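Local atomic coordinates of iron transport multicopper oxidase FET3 (PDB entry 1ZPU), a protein that oxidises ferrous to ferric iron with four copper ions, reducing dioxygen to water, so that yeast can import iron through the permease FTR1. Residues 408-413 with 417-422. Numbering follows the deposited sequence.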
ATOM      1  N   ARG A 408      -5.164  12.943  17.047  1.00 69.02           N
ATOM      2  CA  ARG A 408      -6.215  13.674  16.324  1.00 68.95           C
ATOM      3  C   ARG A 408      -5.652  14.599  15.250  1.00 69.24           C
ATOM      4  O   ARG A 408      -4.447  14.840  15.202  1.00 69.36           O
ATOM      5  CB  ARG A 408      -7.038  14.518  17.305  1.00 68.87           C
ATOM      6  CG  ARG A 408      -6.295  15.739  17.872  1.00 68.53           C
ATOM      7  CD  ARG A 408      -7.152  16.516  18.845  1.00 68.37           C
ATOM      8  NE  ARG A 408      -6.466  17.666  19.437  1.00 67.64           N
ATOM      9  CZ  ARG A 408      -6.414  18.889  18.906  1.00 67.21           C
ATOM     10  NH1 ARG A 408      -6.978  19.151  17.739  1.00 66.99           N
ATOM     11  NH2 ARG A 408      -5.776  19.863  19.541  1.00 66.55           N
ATOM     12  N   THR A 409      -6.531  15.135  14.405  1.00 69.23           N
ATOM     13  CA  THR A 409      -6.121  16.133  13.426  1.00 69.20           C
ATOM     14  C   THR A 409      -5.763  17.441  14.109  1.00 69.09           C
ATOM     15  O   THR A 409      -6.473  17.894  15.006  1.00 69.08           O
ATOM     16  CB  THR A 409      -7.190  16.345  12.325  1.00 69.32           C
ATOM     17  OG1 THR A 409      -7.155  15.231  11.415  1.00 70.67           O
ATOM     18  CG2 THR A 409      -6.939  17.634  11.533  1.00 68.45           C
ATOM     19  N   TYR A 410      -4.630  18.008  13.701  1.00 69.10           N
ATOM     20  CA  TYR A 410      -4.241  19.358  14.098  1.00 69.17           C
ATOM     21  C   TYR A 410      -4.374  20.284  12.891  1.00 69.38           C
ATOM     22  O   TYR A 410      -3.479  20.365  12.046  1.00 69.43           O
ATOM     23  CB  TYR A 410      -2.829  19.389  14.707  1.00 68.88           C
ATOM     24  CG  TYR A 410      -2.728  18.627  16.017  1.00 68.82           C
ATOM     25  CD1 TYR A 410      -2.170  17.346  16.060  1.00 68.34           C
ATOM     26  CD2 TYR A 410      -3.220  19.171  17.210  1.00 68.02           C
ATOM     27  CE1 TYR A 410      -2.092  16.632  17.257  1.00 68.07           C
ATOM     28  CE2 TYR A 410      -3.143  18.459  18.410  1.00 67.74           C
ATOM     29  CZ  TYR A 410      -2.581  17.194  18.422  1.00 67.91           C
ATOM     30  OH  TYR A 410      -2.512  16.482  19.589  1.00 67.39           O
ATOM     31  N   ASP A 411      -5.514  20.974  12.827  1.00 69.60           N
ATOM     32  CA  ASP A 411      -5.934  21.725  11.645  1.00 69.93           C
ATOM     33  C   ASP A 411      -5.266  23.077  11.552  1.00 69.78           C
ATOM     34  O   ASP A 411      -5.503  23.949  12.394  1.00 69.85           O
ATOM     35  CB  ASP A 411      -7.452  21.924  11.646  1.00 70.46           C
ATOM     36  CG  ASP A 411      -8.017  22.102  10.241  1.00 72.34           C
ATOM     37  OD1 ASP A 411      -9.249  22.290  10.109  1.00 74.61           O
ATOM     38  OD2 ASP A 411      -7.232  22.040   9.264  1.00 73.75           O
ATOM     39  N   ASP A 412      -4.449  23.260  10.519  1.00 69.63           N
ATOM     40  CA  ASP A 412      -3.659  24.478  10.400  1.00 69.75           C
ATOM     41  C   ASP A 412      -4.508  25.663   9.956  1.00 69.51           C
ATOM     42  O   ASP A 412      -4.131  26.824  10.173  1.00 69.39           O
ATOM     43  CB  ASP A 412      -2.434  24.257   9.502  1.00 70.13           C
ATOM     44  CG  ASP A 412      -2.653  24.701   8.082  1.00 71.30           C
ATOM     45  OD1 ASP A 412      -3.303  23.961   7.313  1.00 73.24           O
ATOM     46  OD2 ASP A 412      -2.148  25.787   7.729  1.00 72.84           O
ATOM     47  N   ALA A 413      -5.659  25.354   9.360  1.00 69.47           N
ATOM     48  CA  ALA A 413      -6.662  26.362   9.006  1.00 69.51           C
ATOM     49  C   ALA A 413      -7.270  27.008  10.248  1.00 69.66           C
ATOM     50  O   ALA A 413      -7.687  28.165  10.198  1.00 69.83           O
ATOM     51  CB  ALA A 413      -7.742  25.757   8.161  1.00 69.46           C
ATOM     52  N   VAL A 417      -0.575  24.045  15.160  1.00 69.33           N
ATOM     53  CA  VAL A 417       0.747  23.606  14.721  1.00 69.20           C
ATOM     54  C   VAL A 417       0.900  22.085  14.882  1.00 69.19           C
ATOM     55  O   VAL A 417       0.069  21.443  15.536  1.00 69.13           O
ATOM     56  CB  VAL A 417       1.893  24.335  15.506  1.00 69.32           C
ATOM     57  CG1 VAL A 417       2.139  25.726  14.946  1.00 68.81           C
ATOM     58  CG2 VAL A 417       1.603  24.374  17.006  1.00 69.05           C
ATOM     59  N   PRO A 418       1.953  21.502  14.275  1.00 69.16           N
ATOM     60  CA  PRO A 418       2.265  20.076  14.438  1.00 69.07           C
ATOM     61  C   PRO A 418       2.613  19.674  15.873  1.00 68.92           C
ATOM     62  O   PRO A 418       3.285  20.421  16.572  1.00 68.92           O
ATOM     63  CB  PRO A 418       3.496  19.891  13.540  1.00 69.13           C
ATOM     64  CG  PRO A 418       3.434  21.016  12.563  1.00 69.08           C
ATOM     65  CD  PRO A 418       2.896  22.160  13.350  1.00 69.03           C
ATOM     66  N   HIS A 419       2.154  18.498  16.290  1.00 68.83           N
ATOM     67  CA  HIS A 419       2.488  17.947  17.597  1.00 68.77           C
ATOM     68  C   HIS A 419       3.098  16.561  17.472  1.00 68.89           C
ATOM     69  O   HIS A 419       2.539  15.683  16.812  1.00 69.11           O
ATOM     70  CB  HIS A 419       1.269  17.949  18.510  1.00 68.67           C
ATOM     71  CG  HIS A 419       0.846  19.322  18.912  1.00 68.56           C
ATOM     72  ND1 HIS A 419      -0.068  20.059  18.189  1.00 68.81           N
ATOM     73  CD2 HIS A 419       1.259  20.119  19.922  1.00 68.54           C
ATOM     74  CE1 HIS A 419      -0.223  21.243  18.755  1.00 68.90           C
ATOM     75  NE2 HIS A 419       0.573  21.306  19.807  1.00 69.07           N
ATOM     76  N   SER A 420       4.266  16.386  18.079  1.00 68.94           N
ATOM     77  CA  SER A 420       4.957  15.101  18.062  1.00 68.97           C
ATOM     78  C   SER A 420       4.435  14.190  19.168  1.00 69.07           C
ATOM     79  O   SER A 420       3.800  14.655  20.125  1.00 69.15           O
ATOM     80  CB  SER A 420       6.459  15.305  18.236  1.00 69.00           C
ATOM     81  OG  SER A 420       7.044  15.814  17.059  1.00 69.49           O
ATOM     82  N   PHE A 421       4.695  12.892  19.032  1.00 68.96           N
ATOM     83  CA  PHE A 421       4.478  11.963  20.125  1.00 68.80           C
ATOM     84  C   PHE A 421       5.460  12.294  21.220  1.00 68.91           C
ATOM     85  O   PHE A 421       6.637  12.514  20.947  1.00 68.99           O
ATOM     86  CB  PHE A 421       4.706  10.525  19.669  1.00 68.45           C
ATOM     87  CG  PHE A 421       4.648   9.520  20.783  1.00 68.39           C
ATOM     88  CD1 PHE A 421       3.447   9.245  21.434  1.00 67.85           C
ATOM     89  CD2 PHE A 421       5.798   8.844  21.186  1.00 67.91           C
ATOM     90  CE1 PHE A 421       3.393   8.314  22.468  1.00 67.68           C
ATOM     91  CE2 PHE A 421       5.752   7.913  22.216  1.00 67.27           C
ATOM     92  CZ  PHE A 421       4.547   7.646  22.857  1.00 67.46           C
ATOM     93  N   ASP A 422       4.969  12.345  22.453  1.00 69.05           N
ATOM     94  CA  ASP A 422       5.838  12.529  23.600  1.00 69.22           C
ATOM     95  C   ASP A 422       5.773  11.294  24.504  1.00 69.31           C
ATOM     96  O   ASP A 422       4.719  10.995  25.080  1.00 69.44           O
ATOM     97  CB  ASP A 422       5.488  13.805  24.366  1.00 69.07           C
ATOM     98  CG  ASP A 422       6.575  14.213  25.354  1.00 70.08           C
ATOM     99  OD1 ASP A 422       7.231  13.329  25.961  1.00 70.23           O
ATOM    100  OD2 ASP A 422       6.779  15.433  25.532  1.00 71.28           O
TER
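The ring of Y410 and the imidazole of H419 meet within the long loop that joins strands 401-406 and 434-436 in the third plastocyanin-like domain, away from the copper sites, and show how two arms of an irregular loop, residues 408-413 and 417-422, can pack with no hydrogen bond from one to the other. H419 comes over one face of the tyrosine: its ND1 lies 3.4 Å from Y410 CD2, toward the rim, while its CB makes a CH-pi contact, 4.1 Å from the centroid of the Y410 ring. The two planes are inclined at 46°, with centroids 4.4 Å apart. The backbone of H419 sets CB over the phenol, and chi1 -69°, with CG anti to the carbonyl carbon, turns the imidazole so that ND1 also lies over it. V417 adds its backbone O, 3.6 Å from Y410 CB. On the opposite face of the tyrosine ring lies the aliphatic CG of R408, whose extended chain carries the guanidinium alongside, one face of it over Y410 CE2. The phenol hydroxyl is hydrogen-bonded to D407, which helps fix the ring's direction. Replacing Y410 with an alanine would probably leave H419 without its aromatic surface and D407 without its hydroxyl partner. Between the two segments themselves the contact is van der Waals and CH-pi, made on a single buried ring, while polar ties come from adjacent E416, salt-bridged to R408 and hydrogen-bonded to D411 N.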